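Local coordinates for protein shikimate dehydrogenase (NADP(+)) (Listeria monocytogenes, PDB 3TNL) that probably catalyses the reversible NADP(H)-linked interconversion of shikimate and 3-dehydroshikimate on the chorismate pathway, and here holds NAD in its dinucleotide-binding domain, at residues Arg221-Asn232 and Asp251-Val262. Residues are numbered along the deposited sequence; the frame is centred on the assembly and turned at random. Where two conformers were deposited one is given.
Sequences RKEIAESVIFTN and DMLRPELIVSDV. With NAD (nicotinamide-adenine-dinucleotide), chain H.
Strands 229-232 and 258-261 pair in parallel, their axes 4.6 Å apart and 17° from exact alignment, through five backbone hydrogen bonds that alternate from Ile-258 N to Val-228 O up to Val-262 N to Asn-232 O. At the end far from the cofactor, the guanidinium of Arg-254 bridges two carbonyls near the end of helix 217-226: NH1 donates to Ile-224 O at 3.0 Å and NH2 to Ser-227 O at 2.8 Å. Ile-224 O also receives Ser-227 N, from the opposite face of its carbonyl plane. In one of its two conformers, Arg-221 NH1 and NH2 both donate to Asp-251 OD2 (NH1 at 2.9 Å), which is also hydrogen-bonded to Ser-249 OG, while Met-252 CG lies over one guanidinium face. Ile-224 CG2 packs 3.6 Å from Leu-257 CD2, while Ile-224 CD1 sits over the centre of the Phe-230 ring. Strands 229-232 and 258-261 are the fourth and fifth in the 3-2-1-4-5-6 order of a Rossmann-type NAD(P)-binding domain, with strand 156-160 on the other side of 229-232. Ile-229, Thr-231, Ile-258 and Ser-260 project to one face, where Thr-231 OG1 and Ser-260 OG both hydrogen-bond Tyr-141 OH; the other face carries Phe-230, Val-259, Asn-232 and Asp-261 and is partly covered by helix 270-277. There Asn-232, its CG anti to the backbone N (chi1 174°), lies alongside Asp-261. Asn-232 ND2 gives Asp-261 OD2 a nearly straight bond of 2.8 Å on the syn side, although the amide and carboxylate planes stand 73° apart; OD2 also accepts Val-263 N, and Asn-232 OD1 is hydrogen-bonded to Thr-234 OG1. One residue past the strand, Val-262 O accepts the nicotinamide amide N7N at 3.0 Å, and its CG2 approaches O4D of the adjoining ribose.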
loop_
_atom_site.group_PDB
_atom_site.type_symbol
_atom_site.label_atom_id
_atom_site.label_comp_id
_atom_site.label_asym_id
_atom_site.label_seq_id
_atom_site.Cartn_x
_atom_site.Cartn_y
_atom_site.Cartn_z
ATOM N N ARG B 221 -22.923 40.597 -15.816
ATOM C CA ARG B 221 -24.157 41.058 -15.179
ATOM C C ARG B 221 -25.357 40.312 -15.782
ATOM O O ARG B 221 -26.207 39.812 -15.063
ATOM C CB ARG B 221 -24.321 42.562 -15.386
ATOM C CG ARG B 221 -25.491 43.168 -14.639
ATOM C CD ARG B 221 -25.599 44.669 -14.854
ATOM N NE ARG B 221 -24.485 45.328 -14.186
ATOM C CZ ARG B 221 -24.443 45.506 -12.866
ATOM N NH1 ARG B 221 -23.389 46.088 -12.294
ATOM N NH2 ARG B 221 -25.438 45.092 -12.116
ATOM N N LYS B 222 -25.392 40.237 -17.116
ATOM C CA LYS B 222 -26.498 39.561 -17.803
ATOM C C LYS B 222 -26.541 38.103 -17.402
ATOM O O LYS B 222 -27.601 37.586 -16.998
ATOM C CB LYS B 222 -26.401 39.668 -19.314
ATOM C CG LYS B 222 -27.527 38.910 -20.041
ATOM C CD LYS B 222 -27.308 38.916 -21.563
ATOM C CE LYS B 222 -28.470 38.284 -22.311
ATOM N NZ LYS B 222 -28.613 36.780 -22.247
ATOM N N GLU B 223 -25.393 37.435 -17.520
ATOM C CA GLU B 223 -25.370 36.008 -17.232
ATOM C C GLU B 223 -25.828 35.684 -15.801
ATOM O O GLU B 223 -26.696 34.794 -15.590
ATOM C CB GLU B 223 -24.011 35.381 -17.580
ATOM C CG GLU B 223 -23.577 35.579 -19.030
ATOM C CD GLU B 223 -24.642 35.207 -20.003
ATOM O OE1 GLU B 223 -25.182 34.104 -19.878
ATOM O OE2 GLU B 223 -24.956 36.030 -20.902
ATOM N N ILE B 224 -25.269 36.384 -14.822
ATOM C CA ILE B 224 -25.674 36.140 -13.434
ATOM C C ILE B 224 -27.173 36.400 -13.207
ATOM O O ILE B 224 -27.847 35.632 -12.521
ATOM C CB ILE B 224 -24.834 36.932 -12.450
ATOM C CG1 ILE B 224 -23.380 36.492 -12.474
ATOM C CG2 ILE B 224 -25.363 36.741 -11.038
ATOM C CD1 ILE B 224 -22.437 37.368 -11.636
ATOM N N ALA B 225 -27.684 37.483 -13.778
ATOM C CA ALA B 225 -29.071 37.833 -13.641
ATOM C C ALA B 225 -30.018 36.731 -14.100
ATOM O O ALA B 225 -31.124 36.604 -13.563
ATOM C CB ALA B 225 -29.357 39.134 -14.432
ATOM N N GLU B 226 -29.568 35.978 -15.103
ATOM C CA GLU B 226 -30.346 34.890 -15.702
ATOM C C GLU B 226 -30.087 33.499 -15.125
ATOM O O GLU B 226 -30.737 32.537 -15.528
ATOM C CB GLU B 226 -30.050 34.879 -17.214
ATOM C CG GLU B 226 -30.482 36.168 -17.883
ATOM C CD GLU B 226 -30.081 36.297 -19.342
ATOM O OE1 GLU B 226 -29.283 35.486 -19.860
ATOM O OE2 GLU B 226 -30.579 37.272 -19.960
ATOM N N SER B 227 -29.153 33.402 -14.170
ATOM C CA SER B 227 -28.725 32.136 -13.602
ATOM C C SER B 227 -29.326 31.794 -12.280
ATOM O O SER B 227 -29.577 32.667 -11.452
ATOM C CB SER B 227 -27.224 32.159 -13.401
ATOM O OG SER B 227 -26.567 32.354 -14.619
ATOM N N VAL B 228 -29.535 30.499 -12.089
ATOM C CA VAL B 228 -29.989 29.996 -10.787
ATOM C C VAL B 228 -28.788 29.975 -9.786
ATOM O O VAL B 228 -28.979 30.140 -8.561
ATOM C CB VAL B 228 -30.617 28.567 -10.931
ATOM C CG1 VAL B 228 -29.608 27.515 -11.328
ATOM C CG2 VAL B 228 -31.299 28.211 -9.638
ATOM N N ILE B 229 -27.582 29.867 -10.341
ATOM C CA ILE B 229 -26.382 29.739 -9.531
ATOM C C ILE B 229 -25.213 30.404 -10.233
ATOM O O ILE B 229 -25.077 30.361 -11.472
ATOM C CB ILE B 229 -26.089 28.232 -9.293
ATOM C CG1 ILE B 229 -24.971 28.043 -8.248
ATOM C CG2 ILE B 229 -25.830 27.481 -10.594
ATOM C CD1 ILE B 229 -24.841 26.593 -7.781
ATOM N N PHE B 230 -24.356 31.038 -9.412
ATOM C CA PHE B 230 -23.100 31.651 -9.805
ATOM C C PHE B 230 -22.042 30.936 -8.975
ATOM O O PHE B 230 -22.102 30.938 -7.761
ATOM C CB PHE B 230 -23.094 33.160 -9.519
ATOM C CG PHE B 230 -21.776 33.835 -9.784
ATOM C CD1 PHE B 230 -21.207 33.765 -11.029
ATOM C CD2 PHE B 230 -21.124 34.567 -8.802
ATOM C CE1 PHE B 230 -20.020 34.392 -11.297
ATOM C CE2 PHE B 230 -19.908 35.194 -9.087
ATOM C CZ PHE B 230 -19.353 35.078 -10.340
ATOM N N THR B 231 -21.073 30.351 -9.641
ATOM C CA THR B 231 -20.048 29.543 -8.998
ATOM C C THR B 231 -18.638 29.988 -9.280
ATOM O O THR B 231 -18.293 30.283 -10.410
ATOM C CB THR B 231 -20.161 28.077 -9.569
ATOM O OG1 THR B 231 -21.470 27.565 -9.278
ATOM C CG2 THR B 231 -19.082 27.135 -8.992
ATOM N N ASN B 232 -17.824 30.068 -8.242
ATOM C CA ASN B 232 -16.415 30.284 -8.401
ATOM C C ASN B 232 -15.712 28.924 -8.414
ATOM O O ASN B 232 -15.793 28.159 -7.459
ATOM C CB ASN B 232 -15.780 31.075 -7.257
ATOM C CG ASN B 232 -14.272 31.149 -7.419
ATOM O OD1 ASN B 232 -13.775 31.678 -8.434
ATOM N ND2 ASN B 232 -13.519 30.536 -6.496
ATOM N N ASP B 251 -24.140 44.500 -6.747
ATOM C CA ASP B 251 -25.461 44.658 -7.375
ATOM C C ASP B 251 -25.685 43.720 -8.564
ATOM O O ASP B 251 -26.770 43.732 -9.182
ATOM C CB ASP B 251 -25.735 46.115 -7.761
ATOM C CG ASP B 251 -24.848 46.609 -8.883
ATOM O OD1 ASP B 251 -24.911 47.829 -9.182
ATOM O OD2 ASP B 251 -24.118 45.839 -9.527
ATOM N N MET B 252 -24.704 42.873 -8.857
ATOM C CA MET B 252 -24.877 41.804 -9.859
ATOM C C MET B 252 -25.594 40.608 -9.205
ATOM O O MET B 252 -26.109 39.723 -9.899
ATOM C CB MET B 252 -23.557 41.330 -10.494
ATOM C CG MET B 252 -22.938 42.367 -11.309
ATOM S SD MET B 252 -21.413 41.768 -12.001
ATOM C CE MET B 252 -20.968 43.186 -13.049
ATOM N N LEU B 253 -25.658 40.587 -7.868
ATOM C CA LEU B 253 -26.291 39.503 -7.126
ATOM C C LEU B 253 -27.719 39.917 -6.742
ATOM O O LEU B 253 -28.086 41.089 -6.848
ATOM C CB LEU B 253 -25.456 39.177 -5.885
ATOM C CG LEU B 253 -23.959 38.972 -6.069
ATOM C CD1 LEU B 253 -23.296 38.525 -4.744
ATOM C CD2 LEU B 253 -23.691 37.940 -7.106
ATOM N N ARG B 254 -28.528 38.945 -6.323
ATOM C CA ARG B 254 -29.902 39.164 -5.877
ATOM C C ARG B 254 -30.222 38.089 -4.867
ATOM O O ARG B 254 -29.596 37.031 -4.873
ATOM C CB ARG B 254 -30.894 39.141 -7.028
ATOM C CG ARG B 254 -30.991 37.766 -7.737
ATOM C CD ARG B 254 -31.801 37.824 -9.003
ATOM N NE ARG B 254 -32.010 36.480 -9.535
ATOM C CZ ARG B 254 -31.100 35.786 -10.219
ATOM N NH1 ARG B 254 -29.889 36.277 -10.423
ATOM N NH2 ARG B 254 -31.427 34.568 -10.628
ATOM N N PRO B 255 -31.241 38.314 -4.020
ATOM C CA PRO B 255 -31.495 37.371 -2.943
ATOM C C PRO B 255 -31.881 35.945 -3.347
ATOM O O PRO B 255 -31.606 35.014 -2.603
ATOM C CB PRO B 255 -32.608 38.050 -2.153
ATOM C CG PRO B 255 -32.466 39.453 -2.413
ATOM C CD PRO B 255 -32.005 39.555 -3.838
ATOM N N GLU B 256 -32.469 35.765 -4.527
ATOM C CA GLU B 256 -32.863 34.431 -4.973
ATOM C C GLU B 256 -31.724 33.606 -5.541
ATOM O O GLU B 256 -31.835 32.392 -5.657
ATOM C CB GLU B 256 -33.994 34.522 -6.031
ATOM C CG GLU B 256 -35.305 34.981 -5.445
ATOM C CD GLU B 256 -36.474 34.951 -6.424
ATOM O OE1 GLU B 256 -36.270 34.625 -7.620
ATOM O OE2 GLU B 256 -37.611 35.244 -5.976
ATOM N N LEU B 257 -30.623 34.272 -5.873
ATOM C CA LEU B 257 -29.491 33.585 -6.469
ATOM C C LEU B 257 -28.745 32.707 -5.462
ATOM O O LEU B 257 -28.657 33.059 -4.286
ATOM C CB LEU B 257 -28.491 34.643 -6.968
ATOM C CG LEU B 257 -27.185 34.205 -7.591
ATOM C CD1 LEU B 257 -27.421 33.521 -8.905
ATOM C CD2 LEU B 257 -26.265 35.438 -7.826
ATOM N N ILE B 258 -28.217 31.586 -5.935
ATOM C CA ILE B 258 -27.334 30.719 -5.143
ATOM C C ILE B 258 -25.936 31.085 -5.546
ATOM O O ILE B 258 -25.631 31.097 -6.756
ATOM C CB ILE B 258 -27.548 29.235 -5.481
ATOM C CG1 ILE B 258 -28.988 28.854 -5.169
ATOM C CG2 ILE B 258 -26.585 28.351 -4.672
ATOM C CD1 ILE B 258 -29.419 27.594 -5.961
ATOM N N VAL B 259 -25.056 31.337 -4.575
ATOM C CA VAL B 259 -23.640 31.601 -4.886
ATOM C C VAL B 259 -22.827 30.461 -4.257
ATOM O O VAL B 259 -22.943 30.164 -3.058
ATOM C CB VAL B 259 -23.166 32.983 -4.413
ATOM C CG1 VAL B 259 -21.685 33.169 -4.765
ATOM C CG2 VAL B 259 -24.026 34.067 -5.076
ATOM N N SER B 260 -22.027 29.826 -5.094
ATOM C CA SER B 260 -21.263 28.640 -4.732
ATOM C C SER B 260 -19.772 28.837 -4.929
ATOM O O SER B 260 -19.379 29.512 -5.871
ATOM C CB SER B 260 -21.784 27.504 -5.638
ATOM O OG SER B 260 -20.858 26.450 -5.789
ATOM N N ASP B 261 -18.937 28.311 -4.020
ATOM C CA ASP B 261 -17.489 28.378 -4.202
ATOM C C ASP B 261 -16.936 26.985 -4.010
ATOM O O ASP B 261 -17.413 26.250 -3.142
ATOM C CB ASP B 261 -16.868 29.371 -3.190
ATOM C CG ASP B 261 -15.585 30.025 -3.719
ATOM O OD1 ASP B 261 -15.453 31.275 -3.563
ATOM O OD2 ASP B 261 -14.769 29.322 -4.341
ATOM N N VAL B 262 -15.998 26.596 -4.857
ATOM C CA VAL B 262 -15.297 25.323 -4.701
ATOM C C VAL B 262 -14.328 25.406 -3.513
ATOM O O VAL B 262 -13.957 24.399 -2.937
ATOM C CB VAL B 262 -14.545 24.896 -5.971
ATOM C CG1 VAL B 262 -15.530 24.613 -7.121
ATOM C CG2 VAL B 262 -13.453 25.915 -6.339
HETATM P PA NAD H . -6.350 24.807 -11.948
HETATM O O1A NAD H . -4.906 25.227 -11.686
HETATM O O2A NAD H . -6.599 23.565 -12.783
HETATM O O5B NAD H . -7.160 26.082 -12.535
HETATM C C5B NAD H . -7.032 27.411 -12.029
HETATM C C4B NAD H . -8.198 28.267 -12.539
HETATM O O4B NAD H . -8.196 29.523 -11.842
HETATM C C3B NAD H . -8.032 28.669 -13.991
HETATM O O3B NAD H . -9.354 28.832 -14.562
HETATM C C2B NAD H . -7.350 30.016 -13.948
HETATM O O2B NAD H . -7.639 30.833 -15.074
HETATM C C1B NAD H . -7.971 30.617 -12.705
HETATM N N9A NAD H . -7.199 31.648 -12.001
HETATM C C8A NAD H . -6.120 31.418 -11.216
HETATM N N7A NAD H . -5.708 32.582 -10.673
HETATM C C5A NAD H . -6.522 33.585 -11.085
HETATM C C6A NAD H . -6.633 34.947 -10.893
HETATM N N6A NAD H . -5.780 35.590 -10.089
HETATM N N1A NAD H . -7.643 35.634 -11.471
HETATM C C2A NAD H . -8.528 35.008 -12.286
HETATM N N3A NAD H . -8.486 33.679 -12.530
HETATM C C4A NAD H . -7.512 32.937 -11.954
HETATM O O3 NAD H . -7.018 24.667 -10.501
HETATM P PN NAD H . -8.168 23.640 -10.045
HETATM O O1N NAD H . -7.602 22.287 -9.693
HETATM O O2N NAD H . -9.356 23.748 -11.003
HETATM O O5D NAD H . -8.619 24.223 -8.612
HETATM C C5D NAD H . -9.228 25.508 -8.557
HETATM C C4D NAD H . -9.778 25.616 -7.148
HETATM O O4D NAD H . -10.678 24.520 -6.905
HETATM C C3D NAD H . -8.675 25.499 -6.109
HETATM O O3D NAD H . -8.848 26.546 -5.148
HETATM C C2D NAD H . -8.886 24.134 -5.477
HETATM O O2D NAD H . -8.404 24.059 -4.116
HETATM C C1D NAD H . -10.395 23.969 -5.606
HETATM N N1N NAD H . -10.905 22.595 -5.606
HETATM C C2N NAD H . -11.812 22.225 -4.683
HETATM C C3N NAD H . -12.328 20.933 -4.672
HETATM C C7N NAD H . -13.338 20.494 -3.662
HETATM O O7N NAD H . -13.430 19.279 -3.494
HETATM N N7N NAD H . -14.104 21.407 -3.025
HETATM C C4N NAD H . -11.888 20.012 -5.636
HETATM C C5N NAD H . -10.953 20.421 -6.582
HETATM C C6N NAD H . -10.465 21.727 -6.548
HETATM O O HOH W 1 -26.461 40.701 -12.513
HETATM O O HOH W 2 -31.529 30.684 -7.659
#